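Local coordinates for citrinin polyketide synthase (Monascus purpureus, PDB 5MPT), which builds the polyketide precursor of the mycotoxin citrinin from malonyl-CoA units, and is represented here by its C-methylating methyltransferase domain with S-adenosyl-L-homocysteine bound, at residues A[26-29]-A[30-34]; A[37-41]-A[42-46]; A[47-50]-A[51-55]; A[171-174]-A[175-179]; A[321-324]-A[325-329]. All blocks are in the same frame, centred on the assembly; numbering follows the deposited sequence.

Contact 1: residues A[26-29]-A[30-34]; sequences EATD and DFILN
F31 N donates to A27 O at 2.9 Å, the bond that closes the first turn of helix 28-34, with A27 in the N-cap position just ahead of it. A27 has no polar side-chain atom to cap with, so the exposed start of the helix is served by water: a single molecule accepts from D30 N at 3.2 Å and lies 2.7 Å from D30 OD2 and 2.9 Å from E26 O, within donating range of both. With CG beside its own backbone N (chi1 -64°), D30 carries its carboxylate back toward the preceding turn, where it meets that water. Behind the first bond the helix continues regularly, I32 N giving to T28 O and L33 N to D29 O, both at 3.0 Å. The polar ends of D29 and T28 are satisfied outside this turn. D29 spreads its carboxylate over two backbone amides, OD2 taking T368 N and OD1 taking R369 N, and T28 OG1 bonds K25 O and Q189 NE2, which ties this short helix of the helix-turn-helix family region to helix 181-198. The F31 ring lies on V185, Q188 and Q189 of that same helix. Its edge is turned back to the cap residue, A27 O sitting near the ring plane 3.1 Å from F31 CD2, while A27 CB touches F31 CE2 at 3.7 Å.

Contact 2: residues A[37-41]-A[42-46]; sequences LGTYY and NEVMP. With EDO (1,2-ethanediol), chain C.
Two tyrosine rings, Y40 and Y41, share the side chain of M45 at the start of helix 40-62, a double Met-aromatic contact within the helix-turn-helix family region. M45 crosses Y40 at about a right angle, its CG 3.5 Å from Y40 CE2; its SD stands oblique to both rings, 4.8 Å from the centroid of Y40 and 5.2 Å from that of Y41. The bend at the end of the methionine (chi3 49°) turns CE toward CD1 of Y41. On its other long side the Y40 ring receives V44, also roughly perpendicular, with V44 CB 3.7 Å from Y40 CD1. Both tyrosines hold CG anti to the backbone N, yet they leave the helix in different directions. Y40 runs into the interior, where its OH bonds E138 and the indole of W322, and H135 meets the ring edge-to-face. Y41 lies against E318 and P370, and the amide oxygen of N42 comes to its edge, ring and amide planes 76° apart.

The backbone beneath is widened into a pi-type turn: Y40 O accepts both V44 N, from above the carbonyl plane, and M45 N, almost in line with the carbonyl at 2.8 Å. P46 follows, with no N-H to give. At the N-cap, T39 makes no capping bond with its side chain. OG1 instead receives a bond from an ethanediol, probably from the crystallisation liquor, and is bridged to E43 OE1 by a water, 2.6 Å from T39 OG1.

Contact 3: residues A[47-50]-A[51-55]; sequences RSTE and LCVAH
R47 O receives L51 N at 3.0 Å, opening a run of regular alpha-helical bonds in the middle of helix 40-62, the long helix of the helix-turn-helix family region. The arginine side chain leads away from this turn and forms a salt bridge with D131 on helix 121-131. S48 comes next: its carbonyl takes C52 N at 3.0 Å, while its OG turns back to M45 O in the preceding turn. C52 SG, placed beside its own backbone N (chi1 -64°), comes within 3.3 Å of S48 O. T49 likewise returns its OG1 to M45 O, which therefore has two hydroxyl partners. T49 O accepts V53 N, the straightest of the four bonds at 167°. E50 closes the segment with a bond from A54 N, its extended side chain lying against M124 of helix 121-131. The other flanks are packed too, L51 on helix 136-146 and C52 on F325 of helix 321-327. One branch of V53 folds back along the helix, its CG2 3.3 Å from T49 O.

Contact 4: residues A[171-174]-A[175-179]; sequences EIVT and DVYAK. With SAH (S-adenosyl-L-homocysteine), chain B.
Y177, a catalytic residue near the C-terminal end of helix 167-178, has CB of the bound S-adenosyl-L-homocysteine over one face of its ring, above the ring centre, while V173, one turn earlier, lies alongside and points the same way. With that branch anti to its backbone N, V173 CG2 reaches Y177 CE2 at 3.5 Å. The thioether comes to the far end of the ring, SD of the ligand 3.5 Å from Y177 OH. Ordinary helical bonds hold the backbone below, among them Y177 N to V173 O at 3.0 Å and V176 N to I172 O at 2.8 Å. V176 CG2 packs against I172 CG2 at 4.2 Å, on the side that faces A137 of helix 136-146. Where the helix runs out, K179 folds back and its NZ forms a salt bridge with D175 OD1 at 2.7 Å, approaching from above the carboxylate plane. The ligand is what remains of S-adenosylmethionine after methyl transfer, and its sulfur is the atom that carried the methyl. A phenol this close to it, with H289 about 8 Å away between side chains, puts Y177 beside the sulfur, consistent with its experimentally established role in methylation.

Contact 5: residues A[321-324]-A[325-329]; sequences PWVD and FIFGL
V323 O is gripped by two backbone amides: F327 N gives a good bond at 2.9 Å, nearly in line with the carbonyl, and I326 N adds a weak one at 3.4 Å. The stronger claim on I326 N is W322 O, at 3.1 Å. The same V323 O also lies in the plane of the F327 ring, at its edge, 3.4 Å from F327 CD1, and V323 CG1 touches that ring atom at 4.0 Å.

With CG set between the backbone N and the carbonyl carbon (chi1 72°), the W322 indole comes to lie over its neighbour, V323 CG2 under the centre of one face, while I326 CD1 meets the edge, 3.7 Å from W322 CE3. Its NE1 is satisfied by Y40 OH. Helix 321-327 is a short buried helix that follows strand 309-316 of the Rossmann-like methyltransferase sheet, wedged between that domain and helices 40-62 and 136-146 of the helical part. F325 projects to helix 40-62, onto H55 and I56, and stacks with F149.

D324 is buried, and both its carboxylate oxygens have partners: OD1 takes H342 NE2 and W333 NE1, OD2 takes Q319 NE2. Its carbonyl receives G328 N from above the carbonyl plane, with D324 O and G328 N 2.8 Å apart.

Contact 5 is the most buried of the five and works mainly through aromatic and aliphatic packing; contact 1, partly buried toward the surface, relies on a water and on bonds to loop backbone. Contacts 2 and 3 are successive pieces of helix 40-62, the one irregular and kinked, the other regular. Both meet contact 5, contact 2 by a polar bond as well as by M45 CE on P321, contact 3 by packing, T49 also lying on P321. Contact 5 in turn reaches contact 4, the one at the ligand, where F327 packs on the hydroxyl of Y177. Contact 1 joins only contact 2, through I32 O and L37 N.

Contact 1: residues A[26-29]-A[30-34]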
# COMPACT_ATOMS: atom_id res chain seq x y z
N GLU A 26 1.04 6.66 -20.06
CA GLU A 26 1.72 7.87 -20.50
C GLU A 26 1.32 9.11 -19.71
O GLU A 26 2.04 10.09 -19.76
CB GLU A 26 1.47 8.09 -21.99
CG GLU A 26 2.13 6.98 -22.81
CD GLU A 26 1.88 7.04 -24.30
OE1 GLU A 26 1.11 7.92 -24.77
OE2 GLU A 26 2.46 6.19 -25.01
N ALA A 27 0.21 9.06 -18.97
CA ALA A 27 -0.25 10.19 -18.17
C ALA A 27 0.18 10.10 -16.71
O ALA A 27 -0.30 10.89 -15.90
CB ALA A 27 -1.78 10.26 -18.23
N THR A 28 1.05 9.15 -16.36
CA THR A 28 1.43 8.95 -14.95
C THR A 28 1.90 10.25 -14.28
O THR A 28 1.40 10.61 -13.22
CB THR A 28 2.51 7.86 -14.82
OG1 THR A 28 2.03 6.63 -15.39
CG2 THR A 28 2.85 7.58 -13.37
N ASP A 29 2.85 10.95 -14.90
CA ASP A 29 3.36 12.21 -14.34
C ASP A 29 2.28 13.26 -14.23
O ASP A 29 2.25 14.05 -13.28
CB ASP A 29 4.50 12.74 -15.19
CG ASP A 29 5.77 11.96 -15.03
OD1 ASP A 29 6.01 11.43 -13.93
OD2 ASP A 29 6.57 11.91 -15.98
N ASP A 30 1.35 13.27 -15.19
CA ASP A 30 0.20 14.15 -15.11
C ASP A 30 -0.66 13.86 -13.89
O ASP A 30 -1.16 14.79 -13.25
CB ASP A 30 -0.69 14.03 -16.35
CG ASP A 30 0.01 14.46 -17.66
OD1 ASP A 30 0.35 15.65 -17.80
OD2 ASP A 30 0.17 13.62 -18.57
N PHE A 31 -0.89 12.57 -13.59
CA PHE A 31 -1.69 12.25 -12.40
C PHE A 31 -0.97 12.66 -11.12
O PHE A 31 -1.61 13.16 -10.19
CB PHE A 31 -2.06 10.75 -12.36
CG PHE A 31 -3.21 10.40 -13.26
CD1 PHE A 31 -4.51 10.59 -12.82
CD2 PHE A 31 -2.99 10.05 -14.56
CE1 PHE A 31 -5.54 10.37 -13.63
CE2 PHE A 31 -4.06 9.81 -15.39
CZ PHE A 31 -5.33 9.97 -14.91
N ILE A 32 0.36 12.50 -11.09
CA ILE A 32 1.15 12.87 -9.92
C ILE A 32 1.05 14.37 -9.66
O ILE A 32 0.83 14.82 -8.53
CB ILE A 32 2.60 12.40 -10.14
CG1 ILE A 32 2.67 10.87 -10.05
CG2 ILE A 32 3.55 13.04 -9.13
CD1 ILE A 32 3.96 10.32 -10.57
N LEU A 33 1.22 15.18 -10.72
CA LEU A 33 1.12 16.62 -10.56
C LEU A 33 -0.30 17.05 -10.18
O LEU A 33 -0.50 17.83 -9.24
CB LEU A 33 1.57 17.32 -11.84
CG LEU A 33 1.63 18.85 -11.79
CD1 LEU A 33 2.69 19.40 -10.87
CD2 LEU A 33 1.83 19.34 -13.24
N ASN A 34 -1.30 16.57 -10.93
CA ASN A 34 -2.68 16.98 -10.67
C ASN A 34 -3.12 16.60 -9.26
O ASN A 34 -3.84 17.36 -8.60
CB ASN A 34 -3.59 16.34 -11.70
CG ASN A 34 -5.03 16.27 -11.24
OD1 ASN A 34 -5.45 15.30 -10.59
ND2 ASN A 34 -5.81 17.30 -11.57
O HOH W 1 2.46 12.31 -17.99

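Contact 2: residues A[37-41]-A[42-46]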
# COMPACT_ATOMS: atom_id res chain seq x y z
N LEU A 37 0.87 15.40 -5.62
CA LEU A 37 2.01 14.59 -5.21
C LEU A 37 3.33 15.05 -5.83
O LEU A 37 4.36 14.43 -5.58
CB LEU A 37 1.73 13.11 -5.59
CG LEU A 37 2.48 12.05 -4.75
CD1 LEU A 37 2.02 12.08 -3.31
CD2 LEU A 37 2.25 10.69 -5.43
N GLY A 38 3.34 16.12 -6.62
CA GLY A 38 4.57 16.44 -7.32
C GLY A 38 5.69 17.05 -6.50
O GLY A 38 6.79 17.20 -7.03
N THR A 39 5.49 17.31 -5.22
CA THR A 39 6.61 17.67 -4.35
C THR A 39 6.83 16.64 -3.28
O THR A 39 7.61 16.90 -2.35
CB THR A 39 6.37 19.02 -3.68
OG1 THR A 39 5.16 18.97 -2.93
CG2 THR A 39 6.28 20.12 -4.72
N TYR A 40 6.19 15.48 -3.37
CA TYR A 40 6.16 14.58 -2.22
C TYR A 40 7.54 14.00 -1.93
O TYR A 40 7.97 13.98 -0.77
CB TYR A 40 5.15 13.47 -2.47
CG TYR A 40 4.72 12.70 -1.22
CD1 TYR A 40 3.73 13.21 -0.37
CD2 TYR A 40 5.25 11.45 -0.91
CE1 TYR A 40 3.34 12.53 0.76
CE2 TYR A 40 4.82 10.74 0.22
CZ TYR A 40 3.85 11.28 1.02
OH TYR A 40 3.41 10.60 2.11
N TYR A 41 8.23 13.48 -2.94
CA TYR A 41 9.51 12.83 -2.68
C TYR A 41 10.54 13.81 -2.15
O TYR A 41 11.25 13.53 -1.16
CB TYR A 41 10.03 12.16 -3.95
CG TYR A 41 11.32 11.38 -3.78
CD1 TYR A 41 11.30 10.07 -3.32
CD2 TYR A 41 12.54 11.95 -4.08
CE1 TYR A 41 12.48 9.35 -3.16
CE2 TYR A 41 13.73 11.24 -3.92
CZ TYR A 41 13.69 9.94 -3.46
OH TYR A 41 14.86 9.24 -3.31
N ASN A 42 10.63 14.99 -2.75
CA ASN A 42 11.69 15.92 -2.39
C ASN A 42 11.33 16.87 -1.26
O ASN A 42 12.24 17.39 -0.62
CB ASN A 42 12.09 16.73 -3.62
CG ASN A 42 12.85 15.89 -4.63
OD1 ASN A 42 13.68 15.06 -4.27
ND2 ASN A 42 12.57 16.11 -5.91
N GLU A 43 10.05 17.13 -1.02
CA GLU A 43 9.69 18.13 -0.01
C GLU A 43 8.88 17.62 1.17
O GLU A 43 9.00 18.17 2.26
CB GLU A 43 8.92 19.29 -0.66
CG GLU A 43 9.72 20.10 -1.67
CD GLU A 43 8.95 21.32 -2.19
OE1 GLU A 43 8.04 21.81 -1.47
OE2 GLU A 43 9.25 21.77 -3.32
N VAL A 44 8.06 16.59 1.00
CA VAL A 44 7.20 16.10 2.07
C VAL A 44 7.86 14.96 2.79
O VAL A 44 7.98 14.98 4.02
CB VAL A 44 5.81 15.70 1.51
CG1 VAL A 44 4.85 15.48 2.63
CG2 VAL A 44 5.27 16.81 0.64
N MET A 45 8.39 13.99 2.04
CA MET A 45 8.95 12.79 2.65
C MET A 45 10.14 13.07 3.57
O MET A 45 10.24 12.39 4.60
CB MET A 45 9.33 11.76 1.58
CG MET A 45 8.16 10.96 1.07
SD MET A 45 8.56 9.80 -0.29
CE MET A 45 10.03 9.02 0.48
N PRO A 46 11.07 13.98 3.27
CA PRO A 46 12.12 14.27 4.25
C PRO A 46 11.55 14.76 5.56
O PRO A 46 12.11 14.47 6.63
CB PRO A 46 12.98 15.32 3.54
CG PRO A 46 12.76 15.01 2.06
CD PRO A 46 11.31 14.64 1.97
C1 EDO C . 1.43 19.97 -3.43
O1 EDO C . 2.78 20.19 -3.83
C2 EDO C . 1.39 19.71 -1.93
O2 EDO C . 2.50 18.86 -1.58
O HOH W 2 5.51 20.76 -1.08

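Contact 3: residues A[47-50]-A[51-55]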
# COMPACT_ATOMS: atom_id res chain seq x y z
N ARG A 47 10.38 15.40 5.53
CA ARG A 47 9.82 15.93 6.77
C ARG A 47 9.14 14.81 7.55
O ARG A 47 9.26 14.74 8.77
CB ARG A 47 8.83 17.06 6.49
CG ARG A 47 9.49 18.25 5.84
CD ARG A 47 8.51 19.38 5.55
NE ARG A 47 8.08 20.04 6.76
CZ ARG A 47 7.28 21.10 6.80
NH1 ARG A 47 6.80 21.63 5.67
NH2 ARG A 47 6.96 21.64 7.98
N SER A 48 8.45 13.91 6.86
CA SER A 48 7.86 12.79 7.59
C SER A 48 8.95 11.84 8.10
O SER A 48 8.81 11.29 9.18
CB SER A 48 6.85 12.06 6.70
OG SER A 48 7.42 11.54 5.51
N THR A 49 10.04 11.68 7.34
CA THR A 49 11.15 10.85 7.81
C THR A 49 11.78 11.47 9.04
O THR A 49 12.13 10.77 10.01
CB THR A 49 12.19 10.67 6.70
OG1 THR A 49 11.59 10.00 5.58
CG2 THR A 49 13.38 9.84 7.19
N GLU A 50 11.91 12.79 9.03
CA GLU A 50 12.44 13.50 10.19
C GLU A 50 11.57 13.25 11.43
O GLU A 50 12.09 13.10 12.54
CB GLU A 50 12.53 14.98 9.88
CG GLU A 50 12.93 15.84 11.07
CD GLU A 50 13.05 17.29 10.68
OE1 GLU A 50 12.00 17.94 10.47
OE2 GLU A 50 14.19 17.76 10.54
N LEU A 51 10.26 13.30 11.26
CA LEU A 51 9.35 13.05 12.37
C LEU A 51 9.50 11.61 12.87
O LEU A 51 9.51 11.37 14.08
CB LEU A 51 7.92 13.34 11.93
CG LEU A 51 6.74 13.09 12.87
CD1 LEU A 51 6.89 13.95 14.14
CD2 LEU A 51 5.43 13.38 12.15
N CYS A 52 9.63 10.64 11.97
CA CYS A 52 9.85 9.27 12.41
C CYS A 52 11.12 9.15 13.25
O CYS A 52 11.14 8.51 14.32
CB CYS A 52 9.94 8.31 11.23
SG CYS A 52 8.47 8.12 10.19
N VAL A 53 12.20 9.73 12.73
CA VAL A 53 13.48 9.65 13.43
C VAL A 53 13.36 10.27 14.80
O VAL A 53 13.85 9.72 15.78
CB VAL A 53 14.58 10.31 12.58
CG1 VAL A 53 15.87 10.48 13.41
CG2 VAL A 53 14.82 9.47 11.32
N ALA A 54 12.71 11.44 14.90
CA ALA A 54 12.55 12.08 16.20
C ALA A 54 11.76 11.19 17.15
O ALA A 54 12.10 11.08 18.34
CB ALA A 54 11.85 13.43 16.04
N HIS A 55 10.71 10.55 16.65
CA HIS A 55 9.96 9.62 17.48
C HIS A 55 10.82 8.45 17.93
O HIS A 55 10.71 7.97 19.06
CB HIS A 55 8.76 9.08 16.71
CG HIS A 55 7.58 9.99 16.67
ND1 HIS A 55 6.94 10.45 17.80
CD2 HIS A 55 6.88 10.48 15.62
CE1 HIS A 55 5.90 11.18 17.45
NE2 HIS A 55 5.84 11.21 16.13

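Contact 4: residues A[171-174]-A[175-179]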
# COMPACT_ATOMS: atom_id res chain seq x y z
N GLU A 171 -10.32 6.34 11.44
CA GLU A 171 -10.59 7.42 10.49
C GLU A 171 -9.32 7.83 9.76
O GLU A 171 -9.33 8.05 8.55
CB GLU A 171 -11.19 8.63 11.20
CG GLU A 171 -11.86 9.59 10.26
CD GLU A 171 -12.34 10.85 10.95
OE1 GLU A 171 -11.52 11.49 11.64
OE2 GLU A 171 -13.53 11.19 10.81
N ILE A 172 -8.21 7.91 10.49
CA ILE A 172 -6.95 8.32 9.87
C ILE A 172 -6.54 7.32 8.80
O ILE A 172 -6.13 7.70 7.70
CB ILE A 172 -5.86 8.49 10.94
CG1 ILE A 172 -6.17 9.71 11.80
CG2 ILE A 172 -4.47 8.61 10.31
CD1 ILE A 172 -5.28 9.83 13.05
N VAL A 173 -6.63 6.03 9.11
CA VAL A 173 -6.09 5.04 8.19
C VAL A 173 -6.97 4.94 6.94
O VAL A 173 -6.46 4.77 5.82
CB VAL A 173 -5.90 3.70 8.92
CG1 VAL A 173 -7.23 3.10 9.30
CG2 VAL A 173 -5.09 2.76 8.05
N THR A 174 -8.30 5.08 7.09
CA THR A 174 -9.18 5.22 5.94
C THR A 174 -8.77 6.40 5.08
O THR A 174 -8.69 6.30 3.86
CB THR A 174 -10.63 5.42 6.40
OG1 THR A 174 -11.07 4.26 7.10
CG2 THR A 174 -11.54 5.69 5.22
N ASP A 175 -8.51 7.55 5.72
CA ASP A 175 -8.13 8.73 4.96
C ASP A 175 -6.78 8.52 4.28
O ASP A 175 -6.58 8.98 3.15
CB ASP A 175 -8.08 9.95 5.87
CG ASP A 175 -9.45 10.48 6.20
OD1 ASP A 175 -10.44 9.98 5.63
OD2 ASP A 175 -9.54 11.43 7.02
N VAL A 176 -5.86 7.81 4.93
CA VAL A 176 -4.59 7.47 4.29
C VAL A 176 -4.86 6.69 3.00
O VAL A 176 -4.32 7.02 1.93
CB VAL A 176 -3.69 6.67 5.25
CG1 VAL A 176 -2.46 6.06 4.53
CG2 VAL A 176 -3.24 7.58 6.41
N TYR A 177 -5.75 5.70 3.07
CA TYR A 177 -5.94 4.82 1.91
C TYR A 177 -6.76 5.45 0.80
O TYR A 177 -6.57 5.06 -0.35
CB TYR A 177 -6.60 3.51 2.34
CG TYR A 177 -5.75 2.58 3.18
CD1 TYR A 177 -4.40 2.35 2.89
CD2 TYR A 177 -6.29 1.93 4.26
CE1 TYR A 177 -3.66 1.50 3.64
CE2 TYR A 177 -5.56 1.08 5.01
CZ TYR A 177 -4.24 0.87 4.71
OH TYR A 177 -3.54 -0.03 5.49
N ALA A 178 -7.67 6.37 1.10
CA ALA A 178 -8.58 6.96 0.13
C ALA A 178 -8.18 8.37 -0.29
O ALA A 178 -8.25 8.69 -1.49
CB ALA A 178 -10.01 7.02 0.70
N LYS A 179 -7.77 9.20 0.67
CA LYS A 179 -7.66 10.63 0.45
C LYS A 179 -6.23 11.11 0.23
O LYS A 179 -6.02 12.01 -0.60
CB LYS A 179 -8.27 11.41 1.62
CG LYS A 179 -9.74 11.16 1.82
CD LYS A 179 -10.36 12.07 2.89
CE LYS A 179 -11.76 11.60 3.29
NZ LYS A 179 -11.91 10.09 3.31
N SAH B . -6.94 -1.87 -0.36
CA SAH B . -6.79 -1.44 1.06
CB SAH B . -5.45 -0.82 1.46
CG SAH B . -4.31 -1.80 1.61
SD SAH B . -4.46 -2.55 3.27
C SAH B . -7.91 -0.41 1.36
O SAH B . -8.23 -0.41 2.64
OXT SAH B . -8.39 0.33 0.54
C5' SAH B . -4.30 -4.32 2.92
C4' SAH B . -5.67 -4.95 2.90
O4' SAH B . -5.46 -6.32 2.49
C3' SAH B . -6.39 -5.01 4.26
O3' SAH B . -7.75 -4.64 4.03
C2' SAH B . -6.24 -6.48 4.68
O2' SAH B . -7.35 -6.95 5.44
C1' SAH B . -6.21 -7.17 3.32
N9 SAH B . -5.58 -8.49 3.29
C8 SAH B . -4.45 -8.91 3.94
N7 SAH B . -4.16 -10.17 3.76
C5 SAH B . -5.17 -10.62 2.92
C6 SAH B . -5.44 -11.88 2.35
N6 SAH B . -4.71 -12.98 2.57
N1 SAH B . -6.53 -11.98 1.56
C2 SAH B . -7.29 -10.90 1.36
N3 SAH B . -7.14 -9.67 1.84
C4 SAH B . -6.05 -9.59 2.62

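Contact 5: residues A[321-324]-A[325-329]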
# COMPACT_ATOMS: atom_id res chain seq x y z
N PRO A 321 9.95 5.75 4.33
CA PRO A 321 10.21 5.51 5.77
C PRO A 321 8.96 5.53 6.65
O PRO A 321 8.83 4.63 7.50
CB PRO A 321 11.21 6.62 6.13
CG PRO A 321 11.95 6.83 4.88
CD PRO A 321 10.94 6.69 3.78
N TRP A 322 8.04 6.49 6.48
CA TRP A 322 6.88 6.51 7.38
C TRP A 322 6.02 5.26 7.23
O TRP A 322 5.39 4.83 8.20
CB TRP A 322 6.02 7.75 7.21
CG TRP A 322 5.18 7.87 5.92
CD1 TRP A 322 5.47 8.60 4.81
CD2 TRP A 322 3.91 7.22 5.65
NE1 TRP A 322 4.48 8.45 3.87
CE2 TRP A 322 3.52 7.61 4.36
CE3 TRP A 322 3.08 6.36 6.37
CZ2 TRP A 322 2.34 7.19 3.80
CZ3 TRP A 322 1.93 5.95 5.81
CH2 TRP A 322 1.55 6.36 4.54
N VAL A 323 5.97 4.67 6.03
CA VAL A 323 5.21 3.44 5.84
C VAL A 323 5.83 2.30 6.63
O VAL A 323 5.15 1.59 7.39
CB VAL A 323 5.13 3.10 4.33
CG1 VAL A 323 4.41 1.78 4.10
CG2 VAL A 323 4.47 4.26 3.57
N ASP A 324 7.14 2.07 6.45
CA ASP A 324 7.82 1.08 7.27
C ASP A 324 7.67 1.37 8.76
O ASP A 324 7.48 0.46 9.57
CB ASP A 324 9.30 1.02 6.91
CG ASP A 324 9.55 0.18 5.69
OD1 ASP A 324 9.00 -0.94 5.67
OD2 ASP A 324 10.28 0.62 4.78
N PHE A 325 7.80 2.63 9.15
CA PHE A 325 7.81 2.98 10.57
C PHE A 325 6.52 2.58 11.25
O PHE A 325 6.52 2.14 12.41
CB PHE A 325 8.05 4.48 10.70
CG PHE A 325 8.07 4.98 12.12
CD1 PHE A 325 9.00 4.51 13.03
CD2 PHE A 325 7.15 5.92 12.56
CE1 PHE A 325 9.02 4.99 14.32
CE2 PHE A 325 7.18 6.41 13.85
CZ PHE A 325 8.09 5.90 14.74
N ILE A 326 5.40 2.74 10.55
CA ILE A 326 4.08 2.42 11.10
C ILE A 326 3.74 0.96 10.88
O ILE A 326 3.41 0.24 11.82
CB ILE A 326 2.99 3.27 10.46
CG1 ILE A 326 3.29 4.75 10.71
CG2 ILE A 326 1.61 2.86 10.98
CD1 ILE A 326 2.44 5.71 9.91
N PHE A 327 3.70 0.55 9.62
CA PHE A 327 3.23 -0.78 9.31
C PHE A 327 4.21 -1.84 9.75
O PHE A 327 3.80 -2.98 10.01
CB PHE A 327 2.94 -0.89 7.82
CG PHE A 327 1.71 -0.14 7.40
CD1 PHE A 327 1.77 1.18 7.04
CD2 PHE A 327 0.49 -0.80 7.35
CE1 PHE A 327 0.62 1.88 6.67
CE2 PHE A 327 -0.66 -0.11 6.95
CZ PHE A 327 -0.60 1.21 6.62
N GLY A 328 5.49 -1.49 9.92
CA GLY A 328 6.43 -2.47 10.39
C GLY A 328 6.14 -2.97 11.78
O GLY A 328 6.67 -4.01 12.17
N LEU A 329 5.27 -2.28 12.52
CA LEU A 329 4.82 -2.73 13.83
C LEU A 329 3.81 -3.86 13.77
O LEU A 329 3.47 -4.42 14.82
CB LEU A 329 4.17 -1.59 14.61
CG LEU A 329 5.02 -0.42 15.08
CD1 LEU A 329 4.11 0.65 15.61
CD2 LEU A 329 5.96 -0.91 16.17